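Long-range contacts in arylamine n-acetyltransferase (Mycobacterium smegmatis, PDB 1W5R), which catalyses acetyl transfer from acetyl-CoA to arylamines by way of a catalytic triad: residues 157-168 with 176-185; 28-36 with 131-141. The protein carries 1 engineered substitution. All coordinates share one frame; numbering follows the deposited sequence.

Overall arrangement
Contact 1 is a partly buried strand pairing near the edge of the protein, its centre about 17 Å from the centre of the chain; contact 2 lies deeper, about 8 Å from it, where a helix packs on an irregular loop. The chemistry follows the setting. Backbone hydrogen bonds and aromatic faces hold 157-168 to 176-185, whereas 28-36 meets 131-141 without a direct hydrogen bond, through apolar and imidazole packing and two bridging waters. The two contacts, centres about 18 Å apart, share no element but meet where the loop 131-141 packs against the sheet's strands: Tyr157 OH lies 2.7 Å from Gln136 O, probably hydrogen-bonded, and the Tyr157 ring packs on Leu138.

Contact 1 (157-168 with 176-185); sequences YRLTRHGDDHTL and WQPLYTFTTE
Residues 165-168 pair with strand 176-182 at an antiparallel angle of 163°, His166 exchanging two backbone hydrogen bonds with Phe182, while Leu168 N donates to Tyr180 O (2.9 Å) and Leu168 O accepts from Leu179 N (2.8 Å). Because Leu179 and Tyr180 both face Leu168, strand 176-182 carries a classic beta bulge here. On the buried face, the CB of His166 sits over the Phe182 ring, 3.8 Å from its centroid. A chi1 of 66° sets CG of Phe182 between its own backbone N and carbonyl carbon and swings the ring back across the neighbouring strand, where its edge receives Leu159: CD2 comes to 3.6 Å from CE2 of Phe182. Leu168 treats Tyr180 in a similar way, with CB over one ring face and CD2 reaching down to the phenol end, 3.3 Å from Tyr180 OH. That ring also meets His113 edge-to-face, and its hydroxyl makes a weak hydrogen bond to Asp130. Thr167 and Thr181 lie side by side on the other face. Beside the type II' turn His162-Asp165, Asp164 holds Thr184 with both carboxylate oxygens on their syn sides: OD1 takes Thr184 OG1 at 2.7 Å, and OD2 takes Thr184 N at 2.9 Å, the latter donor 30° out of the carboxylate plane. Strands 157-162, 165-172 and 175-182 form a meander of two hairpins, the second of them paired here, within the large antiparallel sheet of the arylamine N-acetyltransferase fold, reaching through Tyr180 to His113 and Asp130, probably the histidine and aspartate of the catalytic triad.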
loop_
_atom_site.group_PDB
_atom_site.type_symbol
_atom_site.label_atom_id
_atom_site.label_comp_id
_atom_site.label_asym_id
_atom_site.label_seq_id
_atom_site.Cartn_x
_atom_site.Cartn_y
_atom_site.Cartn_z
ATOM N N TYR A 157 -2.836 -16.725 18.293
ATOM C CA TYR A 157 -3.174 -15.959 19.503
ATOM C C TYR A 157 -2.925 -16.823 20.731
ATOM O O TYR A 157 -2.783 -18.042 20.618
ATOM C CB TYR A 157 -4.640 -15.491 19.503
ATOM C CG TYR A 157 -4.950 -14.288 18.631
ATOM C CD1 TYR A 157 -4.737 -14.313 17.247
ATOM C CD2 TYR A 157 -5.491 -13.126 19.193
ATOM C CE1 TYR A 157 -5.036 -13.206 16.439
ATOM C CE2 TYR A 157 -5.813 -12.019 18.392
ATOM C CZ TYR A 157 -5.571 -12.066 17.028
ATOM O OH TYR A 157 -5.884 -10.991 16.233
ATOM N N ARG A 158 -2.879 -16.198 21.905
ATOM C CA ARG A 158 -2.644 -16.935 23.151
ATOM C C ARG A 158 -3.315 -16.249 24.340
ATOM O O ARG A 158 -3.199 -15.019 24.512
ATOM C CB ARG A 158 -1.140 -17.072 23.422
ATOM C CG ARG A 158 -0.809 -17.979 24.598
ATOM C CD ARG A 158 0.670 -17.979 24.916
ATOM N NE ARG A 158 0.978 -18.902 26.008
ATOM C CZ ARG A 158 1.955 -18.731 26.895
ATOM N NH1 ARG A 158 2.750 -17.676 26.836
ATOM N NH2 ARG A 158 2.133 -19.626 27.855
ATOM N N LEU A 159 -4.000 -17.047 25.159
ATOM C CA LEU A 159 -4.490 -16.579 26.450
ATOM C C LEU A 159 -3.530 -17.027 27.537
ATOM O O LEU A 159 -3.058 -18.166 27.541
ATOM C CB LEU A 159 -5.887 -17.124 26.754
ATOM C CG LEU A 159 -7.042 -16.505 25.966
ATOM C CD1 LEU A 159 -8.297 -17.375 26.049
ATOM C CD2 LEU A 159 -7.333 -15.080 26.453
ATOM N N THR A 160 -3.211 -16.114 28.439
ATOM C CA THR A 160 -2.507 -16.453 29.678
ATOM C C THR A 160 -3.323 -15.877 30.826
ATOM O O THR A 160 -4.193 -15.022 30.612
ATOM C CB THR A 160 -1.074 -15.895 29.705
ATOM O OG1 THR A 160 -1.088 -14.488 29.426
ATOM C CG2 THR A 160 -0.197 -16.600 28.678
ATOM N N ARG A 161 -3.098 -16.357 32.041
ATOM C CA ARG A 161 -3.819 -15.794 33.166
ATOM C C ARG A 161 -3.009 -15.759 34.448
ATOM O O ARG A 161 -2.129 -16.609 34.677
ATOM C CB ARG A 161 -5.147 -16.527 33.385
ATOM C CG ARG A 161 -5.042 -17.917 33.998
ATOM C CD ARG A 161 -6.418 -18.550 34.173
ATOM N NE ARG A 161 -6.317 -19.910 34.712
ATOM C CZ ARG A 161 -6.195 -20.201 36.007
ATOM N NH1 ARG A 161 -6.124 -19.235 36.914
ATOM N NH2 ARG A 161 -6.117 -21.472 36.383
ATOM N N HIS A 162 -3.309 -14.749 35.259
ATOM C CA HIS A 162 -2.898 -14.685 36.653
ATOM C C HIS A 162 -4.204 -14.652 37.421
ATOM O O HIS A 162 -4.933 -13.656 37.343
ATOM C CB HIS A 162 -2.128 -13.392 36.900
ATOM C CG HIS A 162 -0.710 -13.428 36.422
ATOM N ND1 HIS A 162 0.198 -12.437 36.725
ATOM C CD2 HIS A 162 -0.035 -14.347 35.690
ATOM C CE1 HIS A 162 1.369 -12.739 36.195
ATOM N NE2 HIS A 162 1.255 -13.892 35.560
ATOM N N GLY A 163 -4.522 -15.734 38.128
ATOM C CA GLY A 163 -5.839 -15.866 38.772
ATOM C C GLY A 163 -6.912 -15.783 37.692
ATOM O O GLY A 163 -6.815 -16.460 36.675
ATOM N N ASP A 164 -7.930 -14.947 37.898
ATOM C CA ASP A 164 -8.961 -14.778 36.867
ATOM C C ASP A 164 -8.650 -13.652 35.865
ATOM O O ASP A 164 -9.434 -13.431 34.952
ATOM C CB ASP A 164 -10.364 -14.604 37.468
ATOM C CG ASP A 164 -11.472 -14.784 36.431
ATOM O OD1 ASP A 164 -11.424 -15.752 35.641
ATOM O OD2 ASP A 164 -12.394 -13.941 36.402
ATOM N N ASP A 165 -7.521 -12.963 36.031
ATOM C CA ASP A 165 -7.104 -11.940 35.066
ATOM C C ASP A 165 -6.433 -12.574 33.853
ATOM O O ASP A 165 -5.268 -12.967 33.909
ATOM C CB ASP A 165 -6.164 -10.919 35.707
ATOM C CG ASP A 165 -6.882 -9.669 36.177
ATOM O OD1 ASP A 165 -7.995 -9.777 36.736
ATOM O OD2 ASP A 165 -6.321 -8.567 35.973
ATOM N N HIS A 166 -7.185 -12.679 32.765
ATOM C CA HIS A 166 -6.667 -13.238 31.524
ATOM C C HIS A 166 -6.091 -12.132 30.667
ATOM O O HIS A 166 -6.562 -10.993 30.704
ATOM C CB HIS A 166 -7.770 -13.938 30.732
ATOM C CG HIS A 166 -8.395 -15.093 31.451
ATOM N ND1 HIS A 166 -8.305 -16.392 30.998
ATOM C CD2 HIS A 166 -9.148 -15.135 32.577
ATOM C CE1 HIS A 166 -8.962 -17.186 31.825
ATOM N NE2 HIS A 166 -9.484 -16.449 32.788
ATOM N N THR A 167 -5.067 -12.476 29.900
ATOM C CA THR A 167 -4.546 -11.592 28.866
ATOM C C THR A 167 -4.627 -12.295 27.529
ATOM O O THR A 167 -4.154 -13.411 27.401
ATOM C CB THR A 167 -3.080 -11.202 29.137
ATOM O OG1 THR A 167 -2.991 -10.496 30.377
ATOM C CG2 THR A 167 -2.537 -10.321 28.029
ATOM N N LEU A 168 -5.232 -11.641 26.539
ATOM C CA LEU A 168 -5.161 -12.113 25.156
ATOM C C LEU A 168 -4.021 -11.420 24.430
ATOM O O LEU A 168 -3.927 -10.185 24.447
ATOM C CB LEU A 168 -6.463 -11.813 24.415
ATOM C CG LEU A 168 -6.488 -12.316 22.967
ATOM C CD1 LEU A 168 -6.516 -13.839 22.934
ATOM C CD2 LEU A 168 -7.677 -11.731 22.212
ATOM N N TRP A 176 4.980 -11.159 19.685
ATOM C CA TRP A 176 3.805 -11.264 20.539
ATOM C C TRP A 176 3.470 -9.928 21.174
ATOM O O TRP A 176 4.354 -9.246 21.705
ATOM C CB TRP A 176 4.009 -12.345 21.589
ATOM C CG TRP A 176 3.885 -13.684 20.991
ATOM C CD1 TRP A 176 4.885 -14.458 20.469
ATOM C CD2 TRP A 176 2.674 -14.405 20.802
ATOM N NE1 TRP A 176 4.365 -15.635 19.985
ATOM C CE2 TRP A 176 3.003 -15.627 20.177
ATOM C CE3 TRP A 176 1.333 -14.135 21.107
ATOM C CZ2 TRP A 176 2.038 -16.580 19.844
ATOM C CZ3 TRP A 176 0.382 -15.068 20.786
ATOM C CH2 TRP A 176 0.739 -16.293 20.167
ATOM N N GLN A 177 2.195 -9.565 21.088
ATOM C CA GLN A 177 1.693 -8.288 21.577
ATOM C C GLN A 177 0.442 -8.517 22.403
ATOM O O GLN A 177 -0.553 -9.028 21.892
ATOM C CB GLN A 177 1.361 -7.366 20.408
ATOM C CG GLN A 177 2.614 -6.987 19.619
ATOM C CD GLN A 177 2.415 -5.843 18.674
ATOM O OE1 GLN A 177 1.289 -5.443 18.379
ATOM N NE2 GLN A 177 3.526 -5.296 18.181
ATOM N N PRO A 178 0.506 -8.184 23.698
ATOM C CA PRO A 178 -0.707 -8.191 24.499
ATOM C C PRO A 178 -1.731 -7.195 23.947
ATOM O O PRO A 178 -1.375 -6.058 23.581
ATOM C CB PRO A 178 -0.202 -7.747 25.880
ATOM C CG PRO A 178 1.270 -8.140 25.890
ATOM C CD PRO A 178 1.694 -7.823 24.503
ATOM N N LEU A 179 -2.985 -7.632 23.886
ATOM C CA LEU A 179 -4.067 -6.810 23.352
ATOM C C LEU A 179 -4.927 -6.258 24.479
ATOM O O LEU A 179 -5.115 -5.038 24.578
ATOM C CB LEU A 179 -4.928 -7.610 22.380
ATOM C CG LEU A 179 -4.203 -8.236 21.170
ATOM C CD1 LEU A 179 -5.248 -8.902 20.294
ATOM C CD2 LEU A 179 -3.347 -7.231 20.373
ATOM N N TYR A 180 -5.460 -7.143 25.320
ATOM C CA TYR A 180 -6.274 -6.688 26.430
ATOM C C TYR A 180 -6.291 -7.728 27.527
ATOM O O TYR A 180 -5.925 -8.888 27.299
ATOM C CB TYR A 180 -7.693 -6.352 25.964
ATOM C CG TYR A 180 -8.419 -7.440 25.192
ATOM C CD1 TYR A 180 -9.064 -8.500 25.847
ATOM C CD2 TYR A 180 -8.480 -7.403 23.793
ATOM C CE1 TYR A 180 -9.758 -9.494 25.131
ATOM C CE2 TYR A 180 -9.171 -8.389 23.071
ATOM C CZ TYR A 180 -9.798 -9.441 23.752
ATOM O OH TYR A 180 -10.522 -10.399 23.069
ATOM N N THR A 181 -6.701 -7.296 28.715
ATOM C CA THR A 181 -6.907 -8.179 29.831
ATOM C C THR A 181 -8.398 -8.216 30.140
ATOM O O THR A 181 -9.115 -7.272 29.848
ATOM C CB THR A 181 -6.136 -7.697 31.075
ATOM O OG1 THR A 181 -6.674 -6.445 31.531
ATOM C CG2 THR A 181 -4.644 -7.535 30.777
ATOM N N PHE A 182 -8.866 -9.317 30.706
ATOM C CA PHE A 182 -10.277 -9.437 31.064
ATOM C C PHE A 182 -10.462 -10.484 32.145
ATOM O O PHE A 182 -9.627 -11.386 32.293
ATOM C CB PHE A 182 -11.121 -9.792 29.824
ATOM C CG PHE A 182 -10.835 -11.164 29.247
ATOM C CD1 PHE A 182 -11.616 -12.261 29.601
ATOM C CD2 PHE A 182 -9.804 -11.349 28.331
ATOM C CE1 PHE A 182 -11.371 -13.524 29.055
ATOM C CE2 PHE A 182 -9.547 -12.611 27.790
ATOM C CZ PHE A 182 -10.330 -13.697 28.150
ATOM N N THR A 183 -11.554 -10.366 32.898
ATOM C CA THR A 183 -11.951 -11.437 33.801
ATOM C C THR A 183 -13.151 -12.182 33.226
ATOM O O THR A 183 -13.812 -11.707 32.293
ATOM C CB THR A 183 -12.288 -10.923 35.233
ATOM O OG1 THR A 183 -13.590 -10.308 35.231
ATOM C CG2 THR A 183 -11.228 -9.948 35.745
ATOM N N THR A 184 -13.452 -13.353 33.786
ATOM C CA THR A 184 -14.571 -14.129 33.295
ATOM C C THR A 184 -15.865 -13.885 34.089
ATOM O O THR A 184 -16.802 -14.656 33.967
ATOM C CB THR A 184 -14.242 -15.646 33.243
ATOM O OG1 THR A 184 -13.910 -16.112 34.560
ATOM C CG2 THR A 184 -13.079 -15.902 32.287
ATOM N N GLU A 185 -15.915 -12.798 34.859
ATOM C CA GLU A 185 -17.153 -12.421 35.560
ATOM C C GLU A 185 -18.190 -11.901 34.552
ATOM O O GLU A 185 -17.943 -10.897 33.873
ATOM C CB GLU A 185 -16.872 -11.351 36.611
ATOM C CG GLU A 185 -18.116 -10.919 37.395
ATOM C CD GLU A 185 -17.863 -9.729 38.311
ATOM O OE1 GLU A 185 -16.687 -9.337 38.512
ATOM O OE2 GLU A 185 -18.863 -9.170 38.841
#

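Contact 2 (28-36 with 131-141); sequences LHAIVAAHN and VGFGGQTLTSP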
loop_
_atom_site.group_PDB
_atom_site.type_symbol
_atom_site.label_atom_id
_atom_site.label_comp_id
_atom_site.label_asym_id
_atom_site.label_seq_id
_atom_site.Cartn_x
_atom_site.Cartn_y
_atom_site.Cartn_z
ATOM N N LEU A 28 -20.098 -21.463 14.612
ATOM C CA LEU A 28 -19.423 -20.381 15.331
ATOM C C LEU A 28 -18.256 -19.846 14.507
ATOM O O LEU A 28 -18.104 -18.622 14.350
ATOM C CB LEU A 28 -18.970 -20.842 16.713
ATOM C CG LEU A 28 -18.482 -19.744 17.674
ATOM C CD1 LEU A 28 -19.559 -18.695 17.950
ATOM C CD2 LEU A 28 -18.006 -20.383 18.960
ATOM N N HIS A 29 -17.453 -20.743 13.947
ATOM C CA HIS A 29 -16.361 -20.330 13.053
ATOM C C HIS A 29 -16.873 -19.573 11.818
ATOM O O HIS A 29 -16.339 -18.528 11.438
ATOM C CB HIS A 29 -15.542 -21.552 12.612
ATOM C CG HIS A 29 -14.615 -22.071 13.662
ATOM N ND1 HIS A 29 -13.289 -21.700 13.732
ATOM C CD2 HIS A 29 -14.820 -22.929 14.691
ATOM C CE1 HIS A 29 -12.719 -22.310 14.755
ATOM N NE2 HIS A 29 -13.623 -23.067 15.349
ATOM N N ALA A 30 -17.916 -20.099 11.184
ATOM C CA ALA A 30 -18.446 -19.485 9.969
ATOM C C ALA A 30 -19.011 -18.095 10.227
ATOM O O ALA A 30 -18.795 -17.176 9.434
ATOM C CB ALA A 30 -19.509 -20.386 9.329
ATOM N N ILE A 31 -19.737 -17.945 11.336
ATOM C CA ILE A 31 -20.336 -16.651 11.673
ATOM C C ILE A 31 -19.259 -15.600 11.980
ATOM O O ILE A 31 -19.340 -14.486 11.483
ATOM C CB ILE A 31 -21.345 -16.778 12.828
ATOM C CG1 ILE A 31 -22.604 -17.509 12.338
ATOM C CG2 ILE A 31 -21.713 -15.394 13.396
ATOM C CD1 ILE A 31 -23.690 -17.638 13.380
ATOM N N VAL A 32 -18.261 -15.965 12.779
ATOM C CA VAL A 32 -17.164 -15.020 13.096
ATOM C C VAL A 32 -16.493 -14.546 11.794
ATOM O O VAL A 32 -16.281 -13.350 11.595
ATOM C CB VAL A 32 -16.135 -15.657 14.076
ATOM C CG1 VAL A 32 -14.843 -14.815 14.182
ATOM C CG2 VAL A 32 -16.744 -15.844 15.459
ATOM N N ALA A 33 -16.182 -15.478 10.892
ATOM C CA ALA A 33 -15.526 -15.119 9.641
ATOM C C ALA A 33 -16.398 -14.212 8.765
ATOM O O ALA A 33 -15.916 -13.256 8.160
ATOM C CB ALA A 33 -15.109 -16.386 8.868
ATOM N N ALA A 34 -17.693 -14.512 8.704
ATOM C CA ALA A 34 -18.601 -13.721 7.886
ATOM C C ALA A 34 -18.801 -12.323 8.475
ATOM O O ALA A 34 -18.799 -11.320 7.751
ATOM C CB ALA A 34 -19.944 -14.444 7.761
ATOM N N HIS A 35 -18.953 -12.269 9.794
ATOM C CA HIS A 35 -19.062 -10.990 10.495
ATOM C C HIS A 35 -17.797 -10.137 10.267
ATOM O O HIS A 35 -17.889 -8.948 9.917
ATOM C CB HIS A 35 -19.328 -11.250 11.978
ATOM C CG HIS A 35 -19.660 -10.025 12.777
ATOM N ND1 HIS A 35 -20.864 -9.884 13.440
ATOM C CD2 HIS A 35 -18.944 -8.905 13.050
ATOM C CE1 HIS A 35 -20.875 -8.730 14.083
ATOM N NE2 HIS A 35 -19.724 -8.116 13.862
ATOM N N ASN A 36 -16.630 -10.767 10.405
ATOM C CA ASN A 36 -15.347 -10.086 10.219
ATOM C C ASN A 36 -15.283 -9.338 8.893
ATOM O O ASN A 36 -14.793 -8.206 8.835
ATOM C CB ASN A 36 -14.196 -11.106 10.196
ATOM C CG ASN A 36 -13.758 -11.586 11.582
ATOM O OD1 ASN A 36 -13.973 -10.941 12.631
ATOM N ND2 ASN A 36 -13.091 -12.713 11.583
ATOM N N VAL A 131 -15.338 -10.094 17.940
ATOM C CA VAL A 131 -15.348 -9.544 16.587
ATOM C C VAL A 131 -15.337 -8.008 16.627
ATOM O O VAL A 131 -15.591 -7.350 15.613
ATOM C CB VAL A 131 -16.532 -10.078 15.744
ATOM C CG1 VAL A 131 -16.427 -11.607 15.576
ATOM C CG2 VAL A 131 -17.877 -9.685 16.378
ATOM N N GLY A 132 -15.042 -7.454 17.802
ATOM C CA GLY A 132 -15.179 -6.019 18.020
ATOM C C GLY A 132 -13.930 -5.232 18.358
ATOM O O GLY A 132 -14.030 -4.039 18.690
ATOM N N PHE A 133 -12.755 -5.862 18.269
ATOM C CA PHE A 133 -11.515 -5.189 18.693
ATOM C C PHE A 133 -10.914 -4.320 17.577
ATOM O O PHE A 133 -9.965 -3.573 17.824
ATOM C CB PHE A 133 -10.482 -6.219 19.167
ATOM C CG PHE A 133 -9.297 -5.614 19.874
ATOM C CD1 PHE A 133 -9.457 -4.909 21.075
ATOM C CD2 PHE A 133 -8.013 -5.759 19.346
ATOM C CE1 PHE A 133 -8.348 -4.341 21.727
ATOM C CE2 PHE A 133 -6.903 -5.209 20.004
ATOM C CZ PHE A 133 -7.077 -4.498 21.188
ATOM N N GLY A 134 -11.457 -4.425 16.368
ATOM C CA GLY A 134 -11.007 -3.609 15.228
ATOM C C GLY A 134 -10.084 -4.382 14.298
ATOM O O GLY A 134 -10.274 -5.583 14.073
ATOM N N GLY A 135 -9.063 -3.710 13.774
ATOM C CA GLY A 135 -8.168 -4.342 12.800
ATOM C C GLY A 135 -7.467 -5.616 13.266
ATOM O O GLY A 135 -7.203 -6.496 12.444
ATOM N N GLN A 136 -7.161 -5.701 14.568
ATOM C CA GLN A 136 -6.474 -6.862 15.134
ATOM C C GLN A 136 -7.430 -7.811 15.872
ATOM O O GLN A 136 -6.994 -8.624 16.686
ATOM C CB GLN A 136 -5.315 -6.412 16.045
ATOM C CG GLN A 136 -4.266 -7.493 16.350
ATOM C CD GLN A 136 -3.642 -8.099 15.100
ATOM O OE1 GLN A 136 -3.784 -9.315 14.829
ATOM N NE2 GLN A 136 -2.973 -7.275 14.332
ATOM N N THR A 137 -8.722 -7.713 15.577
ATOM C CA THR A 137 -9.699 -8.567 16.270
ATOM C C THR A 137 -9.509 -10.041 15.921
ATOM O O THR A 137 -9.047 -10.382 14.809
ATOM C CB THR A 137 -11.144 -8.147 15.947
ATOM O OG1 THR A 137 -12.006 -8.550 17.025
ATOM C CG2 THR A 137 -11.628 -8.720 14.610
ATOM N N LEU A 138 -9.869 -10.912 16.859
ATOM C CA LEU A 138 -9.879 -12.356 16.593
ATOM C C LEU A 138 -10.747 -12.708 15.396
ATOM O O LEU A 138 -11.861 -12.209 15.265
ATOM C CB LEU A 138 -10.402 -13.127 17.795
ATOM C CG LEU A 138 -9.403 -13.537 18.877
ATOM C CD1 LEU A 138 -10.121 -14.052 20.109
ATOM C CD2 LEU A 138 -8.448 -14.611 18.364
ATOM N N THR A 139 -10.214 -13.575 14.529
ATOM C CA THR A 139 -10.918 -13.982 13.320
ATOM C C THR A 139 -11.397 -15.429 13.381
ATOM O O THR A 139 -11.947 -15.958 12.401
ATOM C CB THR A 139 -10.038 -13.769 12.081
ATOM O OG1 THR A 139 -8.860 -14.585 12.180
ATOM C CG2 THR A 139 -9.664 -12.266 11.946
ATOM N N SER A 140 -11.209 -16.038 14.549
ATOM C CA SER A 140 -11.783 -17.346 14.882
ATOM C C SER A 140 -12.216 -17.276 16.327
ATOM O O SER A 140 -11.652 -16.508 17.100
ATOM C CB SER A 140 -10.716 -18.457 14.803
ATOM O OG SER A 140 -10.090 -18.507 13.546
ATOM N N PRO A 141 -13.175 -18.132 16.728
ATOM C CA PRO A 141 -13.332 -18.368 18.151
ATOM C C PRO A 141 -12.114 -19.158 18.627
ATOM O O PRO A 141 -11.569 -19.963 17.855
ATOM C CB PRO A 141 -14.585 -19.252 18.224
ATOM C CG PRO A 141 -14.662 -19.927 16.920
ATOM C CD PRO A 141 -14.080 -18.965 15.911
HETATM O O HOH W 1 -13.770 -18.070 12.155
HETATM O O HOH W 2 -11.987 -20.008 12.034
#
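Pro141 sets the CG-CD side of its ring on one face of the His29 imidazole, tilted against it, its CG 3.6 Å from the imidazole centroid and almost straight above it. With CG of His29 anti to the carbonyl carbon (chi1 -76°), the ring turns to the side of the helix where the proline passes. Leu28 touches the neighbouring CB of the proline, its CD2 lying 3.7 Å from Pro141 CB. A water in the plane of the His29 ring joins ND1 to Ser140 OG, itself also hydrogen-bonded to the backbone N of Arg153. A second water donates to the carbonyl oxygens of both His29 (2.7 Å) and Thr139 (2.8 Å), tying together two main chains that share no direct hydrogen bond. Helix 25-38 here covers the loop joining strands 127-129 and 142-143, which directly follows Asp130, probably the triad aspartate of this family. The CB of Val32 is directed toward the loop: CG1, anti to the backbone N (chi1 168°), rests 3.6 Å from Thr139 O and 3.8 Å from Val131 CG1. Val131 splits its two methyls between neighbours one helical turn apart, CG1 turning to Val32 and CG2 lying over one face of the His35 imidazole, offset toward the rim and 3.5 Å from His35 NE2. Hydrogen bonds between ND1 and Tyr11 OH and between NE2 and His76 ND1 probably hold the rotation of that imidazole. The side chain of Asn36 crosses that of Thr139 at about a right angle and packs against its CA and CB.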